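Local coordinates for iron-sulfur cluster assembly scaffold protein NifU (Fervidobacterium islandicum, PDB 6A6F), which probably serves the SUF system of iron-sulfur cluster assembly as a scaffold or sulfur-transfer protein, at residues Ser7-Asp12 with Ile109-Val114; Asn70-Gln75 with Leu126-Leu131. All coordinates share one frame; numbering follows the deposited sequence.

Interaction 1: residues Ser7-Asp12 with Ile109-Val114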
loop_
_atom_site.group_PDB
_atom_site.type_symbol
_atom_site.label_atom_id
_atom_site.label_comp_id
_atom_site.label_asym_id
_atom_site.label_seq_id
_atom_site.Cartn_x
_atom_site.Cartn_y
_atom_site.Cartn_z
ATOM N N SER A 7 2.528 -12.159 6.351
ATOM C CA SER A 7 2.656 -13.503 5.765
ATOM C C SER A 7 2.534 -13.435 4.290
ATOM O O SER A 7 2.134 -12.404 3.745
ATOM C CB SER A 7 1.510 -14.371 6.264
ATOM O OG SER A 7 0.268 -13.851 5.807
ATOM N N GLU A 8 2.801 -14.535 3.624
ATOM C CA GLU A 8 2.682 -14.573 2.181
ATOM C C GLU A 8 1.232 -14.322 1.761
ATOM O O GLU A 8 0.967 -13.660 0.756
ATOM C CB GLU A 8 3.227 -15.915 1.683
ATOM C CG GLU A 8 3.061 -16.269 0.224
ATOM C CD GLU A 8 3.700 -17.632 -0.115
ATOM O OE1 GLU A 8 4.177 -18.363 0.791
ATOM O OE2 GLU A 8 3.732 -17.975 -1.303
ATOM N N PHE A 9 0.301 -14.860 2.547
ATOM C CA PHE A 9 -1.124 -14.711 2.290
ATOM C C PHE A 9 -1.497 -13.230 2.271
ATOM O O PHE A 9 -2.052 -12.755 1.323
ATOM C CB PHE A 9 -1.935 -15.463 3.359
ATOM C CG PHE A 9 -3.401 -15.267 3.235
ATOM C CD1 PHE A 9 -4.149 -16.099 2.441
ATOM C CD2 PHE A 9 -4.045 -14.254 3.936
ATOM C CE1 PHE A 9 -5.515 -15.936 2.323
ATOM C CE2 PHE A 9 -5.413 -14.085 3.818
ATOM C CZ PHE A 9 -6.150 -14.939 3.009
ATOM N N ILE A 10 -1.187 -12.539 3.347
ATOM C CA ILE A 10 -1.404 -11.090 3.471
ATOM C C ILE A 10 -0.735 -10.330 2.323
ATOM O O ILE A 10 -1.375 -9.467 1.673
ATOM C CB ILE A 10 -0.940 -10.574 4.848
ATOM C CG1 ILE A 10 -1.905 -11.080 5.924
ATOM C CG2 ILE A 10 -0.934 -9.039 4.932
ATOM C CD1 ILE A 10 -1.410 -10.955 7.319
ATOM N N MET A 11 0.532 -10.614 2.064
ATOM C CA MET A 11 1.227 -9.889 0.983
ATOM C C MET A 11 0.654 -10.115 -0.396
ATOM O O MET A 11 0.496 -9.134 -1.155
ATOM C CB MET A 11 2.758 -10.069 1.020
ATOM C CG MET A 11 3.413 -9.454 2.272
ATOM S SD MET A 11 2.887 -7.790 2.805
ATOM C CE MET A 11 3.478 -6.896 1.351
ATOM N N ASP A 12 0.286 -11.352 -0.726
ATOM C CA ASP A 12 -0.386 -11.628 -1.947
ATOM C C ASP A 12 -1.724 -10.853 -2.011
ATOM O O ASP A 12 -1.974 -10.202 -3.009
ATOM C CB ASP A 12 -0.694 -13.145 -2.090
ATOM C CG ASP A 12 0.573 -13.998 -2.435
ATOM O OD1 ASP A 12 1.620 -13.407 -2.742
ATOM O OD2 ASP A 12 0.501 -15.252 -2.441
ATOM N N ILE A 109 -9.630 -16.697 8.346
ATOM C CA ILE A 109 -8.817 -17.253 9.430
ATOM C C ILE A 109 -7.308 -16.995 9.247
ATOM O O ILE A 109 -6.547 -17.020 10.216
ATOM C CB ILE A 109 -9.069 -18.769 9.639
ATOM C CG1 ILE A 109 -8.591 -19.216 11.013
ATOM C CG2 ILE A 109 -8.404 -19.634 8.613
ATOM C CD1 ILE A 109 -9.456 -18.684 12.127
ATOM N N ASN A 110 -6.882 -16.700 8.021
ATOM C CA ASN A 110 -5.478 -16.393 7.792
ATOM C C ASN A 110 -5.002 -15.113 8.523
ATOM O O ASN A 110 -3.834 -14.968 8.756
ATOM C CB ASN A 110 -5.189 -16.420 6.292
ATOM C CG ASN A 110 -5.270 -17.833 5.735
ATOM O OD1 ASN A 110 -4.625 -18.703 6.266
ATOM N ND2 ASN A 110 -6.097 -18.079 4.733
ATOM N N PHE A 111 -5.920 -14.269 8.995
ATOM C CA PHE A 111 -5.580 -13.110 9.753
ATOM C C PHE A 111 -5.532 -13.300 11.286
ATOM O O PHE A 111 -5.305 -12.329 11.993
ATOM C CB PHE A 111 -6.608 -12.020 9.437
ATOM C CG PHE A 111 -6.579 -11.575 8.003
ATOM C CD1 PHE A 111 -5.667 -10.617 7.599
ATOM C CD2 PHE A 111 -7.443 -12.115 7.074
ATOM C CE1 PHE A 111 -5.603 -10.194 6.299
ATOM C CE2 PHE A 111 -7.409 -11.691 5.741
ATOM C CZ PHE A 111 -6.472 -10.734 5.353
ATOM N N TYR A 112 -5.786 -14.513 11.764
ATOM C CA TYR A 112 -5.823 -14.843 13.192
ATOM C C TYR A 112 -4.684 -14.178 13.951
ATOM O O TYR A 112 -4.898 -13.560 14.946
ATOM C CB TYR A 112 -5.758 -16.372 13.382
ATOM C CG TYR A 112 -5.872 -16.801 14.815
ATOM C CD1 TYR A 112 -7.103 -16.902 15.414
ATOM C CD2 TYR A 112 -4.735 -17.054 15.588
ATOM C CE1 TYR A 112 -7.229 -17.289 16.729
ATOM C CE2 TYR A 112 -4.843 -17.444 16.912
ATOM C CZ TYR A 112 -6.090 -17.564 17.464
ATOM O OH TYR A 112 -6.225 -17.915 18.765
ATOM N N ASP A 113 -3.484 -14.287 13.437
ATOM C CA ASP A 113 -2.308 -13.747 14.129
ATOM C C ASP A 113 -2.298 -12.250 14.371
ATOM O O ASP A 113 -1.584 -11.755 15.257
ATOM C CB ASP A 113 -1.056 -14.054 13.359
ATOM C CG ASP A 113 -0.302 -15.183 13.953
ATOM O OD1 ASP A 113 0.223 -14.979 15.084
ATOM O OD2 ASP A 113 -0.233 -16.255 13.297
ATOM N N VAL A 114 -3.073 -11.529 13.598
ATOM C CA VAL A 114 -3.092 -10.091 13.741
ATOM C C VAL A 114 -3.593 -9.668 15.114
ATOM O O VAL A 114 -3.234 -8.585 15.614
ATOM C CB VAL A 114 -3.945 -9.486 12.600
ATOM C CG1 VAL A 114 -4.116 -7.987 12.796
ATOM C CG2 VAL A 114 -3.283 -9.820 11.266
HETATM O O HOH W 1 -1.527 -15.077 7.081
#
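Phe9, near the start of helix 8-14, receives Asn110 of the 3-10 segment 109-114 over one face of its ring and turns an edge to Phe111. With CG anti to the backbone N, a chi1 of 175° carries the Phe9 ring out against Asn110 CB. Asn110 can be followed outward over it: CB sits above the face, 3.5 Å from the centroid of the Phe9 ring in a CH-pi contact, CG passes over the CD1-CE1 side, and ND2 ends 3.3 Å from Phe9 CE1. The amide plane is tilted 44° from the ring. The edge of Phe9 is turned toward the face of Phe111 in an offset edge-to-face pair, centroids 5.6 Å apart and planes at 79°, with Phe9 CE2 3.7 Å from Phe111 CE2. Ile10 adds its CG1, 3.8 Å from Phe111 CE1. Ser7 is the N-cap, its OG accepting from Ile10 N at 3.1 Å in a nearly straight bond. A water that donates to Asn110 O at 2.9 Å also lies unusually close to Ser7 OG, so that half of the bridge is doubtful. An alanine in place of Phe9 would probably leave Asn110 CB without its aromatic platform and open a gap beside Phe111. The N-terminal helix is thus joined to the loop before helix 118-135 by dispersion and weak CH-pi forces, with no direct hydrogen bond and at most a water-mediated polar link.

Interaction 2: residues Asn70-Gln75 with Leu126-Leu131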
loop_
_atom_site.group_PDB
_atom_site.type_symbol
_atom_site.label_atom_id
_atom_site.label_comp_id
_atom_site.label_asym_id
_atom_site.label_seq_id
_atom_site.Cartn_x
_atom_site.Cartn_y
_atom_site.Cartn_z
ATOM N N ASN A 70 -9.558 -7.019 0.459
ATOM C CA ASN A 70 -9.690 -7.869 -0.641
ATOM C C ASN A 70 -10.246 -9.242 -0.234
ATOM O O ASN A 70 -11.013 -9.819 -0.983
ATOM C CB ASN A 70 -8.343 -8.024 -1.358
ATOM C CG ASN A 70 -8.034 -6.845 -2.262
ATOM O OD1 ASN A 70 -8.867 -6.470 -3.062
ATOM N ND2 ASN A 70 -6.837 -6.260 -2.137
ATOM N N VAL A 71 -9.814 -9.793 0.896
ATOM C CA VAL A 71 -10.305 -11.106 1.323
ATOM C C VAL A 71 -11.794 -10.941 1.669
ATOM O O VAL A 71 -12.598 -11.782 1.297
ATOM C CB VAL A 71 -9.489 -11.708 2.454
ATOM C CG1 VAL A 71 -10.135 -12.948 2.987
ATOM C CG2 VAL A 71 -8.070 -12.028 1.963
ATOM N N MET A 72 -12.146 -9.838 2.294
ATOM C CA MET A 72 -13.549 -9.566 2.613
ATOM C C MET A 72 -14.418 -9.579 1.348
ATOM O O MET A 72 -15.485 -10.259 1.318
ATOM C CB MET A 72 -13.718 -8.250 3.334
ATOM C CG MET A 72 -15.126 -7.900 3.713
ATOM S SD MET A 72 -15.327 -6.234 4.344
ATOM C CE MET A 72 -15.319 -5.223 2.853
ATOM N N ILE A 73 -13.987 -8.819 0.339
ATOM C CA ILE A 73 -14.773 -8.678 -0.879
ATOM C C ILE A 73 -14.944 -10.023 -1.523
ATOM O O ILE A 73 -16.033 -10.402 -1.915
ATOM C CB ILE A 73 -14.134 -7.640 -1.861
ATOM C CG1 ILE A 73 -14.310 -6.263 -1.220
ATOM C CG2 ILE A 73 -14.770 -7.727 -3.263
ATOM C CD1 ILE A 73 -13.540 -5.159 -1.912
ATOM N N GLU A 74 -13.849 -10.743 -1.649
ATOM C CA GLU A 74 -13.873 -12.053 -2.296
ATOM C C GLU A 74 -14.861 -12.980 -1.575
ATOM O O GLU A 74 -15.516 -13.824 -2.191
ATOM C CB GLU A 74 -12.460 -12.626 -2.288
ATOM C CG GLU A 74 -12.319 -14.032 -2.778
ATOM C CD GLU A 74 -10.917 -14.551 -2.482
ATOM O OE1 GLU A 74 -10.702 -15.045 -1.337
ATOM O OE2 GLU A 74 -10.049 -14.410 -3.373
ATOM N N GLN A 75 -14.941 -12.861 -0.260
ATOM C CA GLN A 75 -15.789 -13.756 0.485
ATOM C C GLN A 75 -17.264 -13.295 0.516
ATOM O O GLN A 75 -18.141 -14.140 0.650
ATOM C CB GLN A 75 -15.243 -13.970 1.892
ATOM C CG GLN A 75 -13.914 -14.724 1.927
ATOM C CD GLN A 75 -14.021 -16.087 1.264
ATOM O OE1 GLN A 75 -13.301 -16.402 0.313
ATOM N NE2 GLN A 75 -14.984 -16.850 1.691
ATOM N N LEU A 126 -10.808 -2.387 9.647
ATOM C CA LEU A 126 -11.287 -1.230 8.931
ATOM C C LEU A 126 -12.341 -1.576 7.832
ATOM O O LEU A 126 -13.447 -1.046 7.859
ATOM C CB LEU A 126 -10.121 -0.433 8.323
ATOM C CG LEU A 126 -10.555 0.745 7.433
ATOM C CD1 LEU A 126 -11.364 1.723 8.262
ATOM C CD2 LEU A 126 -9.372 1.426 6.798
ATOM N N PRO A 127 -12.004 -2.476 6.868
ATOM C CA PRO A 127 -13.048 -2.811 5.878
ATOM C C PRO A 127 -14.290 -3.401 6.489
ATOM O O PRO A 127 -15.365 -3.152 5.972
ATOM C CB PRO A 127 -12.390 -3.841 4.976
ATOM C CG PRO A 127 -11.216 -4.306 5.777
ATOM C CD PRO A 127 -10.755 -3.160 6.575
ATOM N N TRP A 128 -14.150 -4.224 7.520
ATOM C CA TRP A 128 -15.308 -4.921 8.118
ATOM C C TRP A 128 -16.254 -3.951 8.866
ATOM O O TRP A 128 -17.475 -4.051 8.754
ATOM C CB TRP A 128 -14.831 -6.031 9.071
ATOM C CG TRP A 128 -14.261 -7.205 8.374
ATOM C CD1 TRP A 128 -12.953 -7.520 8.263
ATOM C CD2 TRP A 128 -14.982 -8.187 7.642
ATOM N NE1 TRP A 128 -12.807 -8.639 7.512
ATOM C CE2 TRP A 128 -14.048 -9.081 7.127
ATOM C CE3 TRP A 128 -16.330 -8.378 7.346
ATOM C CZ2 TRP A 128 -14.413 -10.173 6.344
ATOM C CZ3 TRP A 128 -16.691 -9.485 6.586
ATOM C CH2 TRP A 128 -15.741 -10.364 6.108
ATOM N N LYS A 129 -15.661 -3.019 9.616
ATOM C CA LYS A 129 -16.405 -1.985 10.315
ATOM C C LYS A 129 -17.090 -1.057 9.317
ATOM O O LYS A 129 -18.218 -0.660 9.535
ATOM C CB LYS A 129 -15.477 -1.161 11.224
ATOM C CG LYS A 129 -14.791 -1.920 12.373
ATOM C CD LYS A 129 -15.718 -2.818 13.183
ATOM C CE LYS A 129 -16.657 -2.000 14.067
ATOM N NZ LYS A 129 -17.697 -2.834 14.777
ATOM N N THR A 130 -16.408 -0.754 8.212
ATOM C CA THR A 130 -16.995 0.035 7.146
ATOM C C THR A 130 -18.133 -0.688 6.479
ATOM O O THR A 130 -19.181 -0.095 6.237
ATOM C CB THR A 130 -15.948 0.469 6.107
ATOM O OG1 THR A 130 -14.924 1.179 6.796
ATOM C CG2 THR A 130 -16.577 1.380 5.064
ATOM N N LEU A 131 -17.975 -1.984 6.253
ATOM C CA LEU A 131 -19.060 -2.800 5.757
ATOM C C LEU A 131 -20.298 -2.832 6.679
ATOM O O LEU A 131 -21.440 -2.685 6.220
ATOM C CB LEU A 131 -18.573 -4.206 5.585
ATOM C CG LEU A 131 -19.594 -5.260 5.160
ATOM C CD1 LEU A 131 -20.028 -5.088 3.739
ATOM C CD2 LEU A 131 -19.001 -6.638 5.295
#
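Helix segments 70-75 and 126-131 pass at 10.0 Å between their axes, their N-to-C directions 47° apart, with Met72 and Trp128 nearest in the backbone. Met72 carries the contact. Its chain runs out extended, CG anti to the backbone N (chi1 -179°), and slides across the indole of Trp128: Met72 CB lies near Trp128 CZ2, CG stands 3.4 Å from the centroid of the six-membered ring of Trp128, almost on the ring normal, and SD follows 4.0 Å from that centroid over the same face. This is a Met-aromatic contact combined with a CH-pi one. Met72 SD comes to 3.5 Å from Pro127 O, and the bend at chi3 (79°) brings CE against Pro127 CB and O. Leu131, one turn further along, closes on the sulfur with CD2, 3.8 Å from Met72 SD. In the NifU-like domain this pairing joins two helices that pack on the three-stranded antiparallel sheet, and Met72, Thr130 and Leu131 all touch strand 39-48, the first two through Leu43. The second helix is kinked here, where neither Pro127, which has no N-H, nor Trp128 N bonds to the preceding turn. Thr130 OG1 donates to Leu126 O at 2.9 Å, coming from above the carbonyl plane, while Thr130 N reaches that oxygen from the other face, so two bonds grip it. Ile108 also meets Trp128.

Along the chain the segments alternate: 7-12, 70-75, 109-114, then 126-131. Interaction 2 lies about 2 Å from the centre of the chain, interaction 1 about 12 Å out, and their centres are 14 Å apart. Val71 joins them, for its CG2 is 3.6 Å from Phe9 CZ and 3.8 Å from Phe111 CE2. Helix 63-76 therefore presents Val71 to interaction 1 and Met72 to interaction 2, while Phe124 of helix 118-135 meets both Phe111 and Trp128. Cys62 directly precedes helix 63-76 and Cys123 lies in helix 118-135; with Cys37 and Asp39 they bind zinc, so the packing ties the N-terminal helix and the core to the elements around the metal.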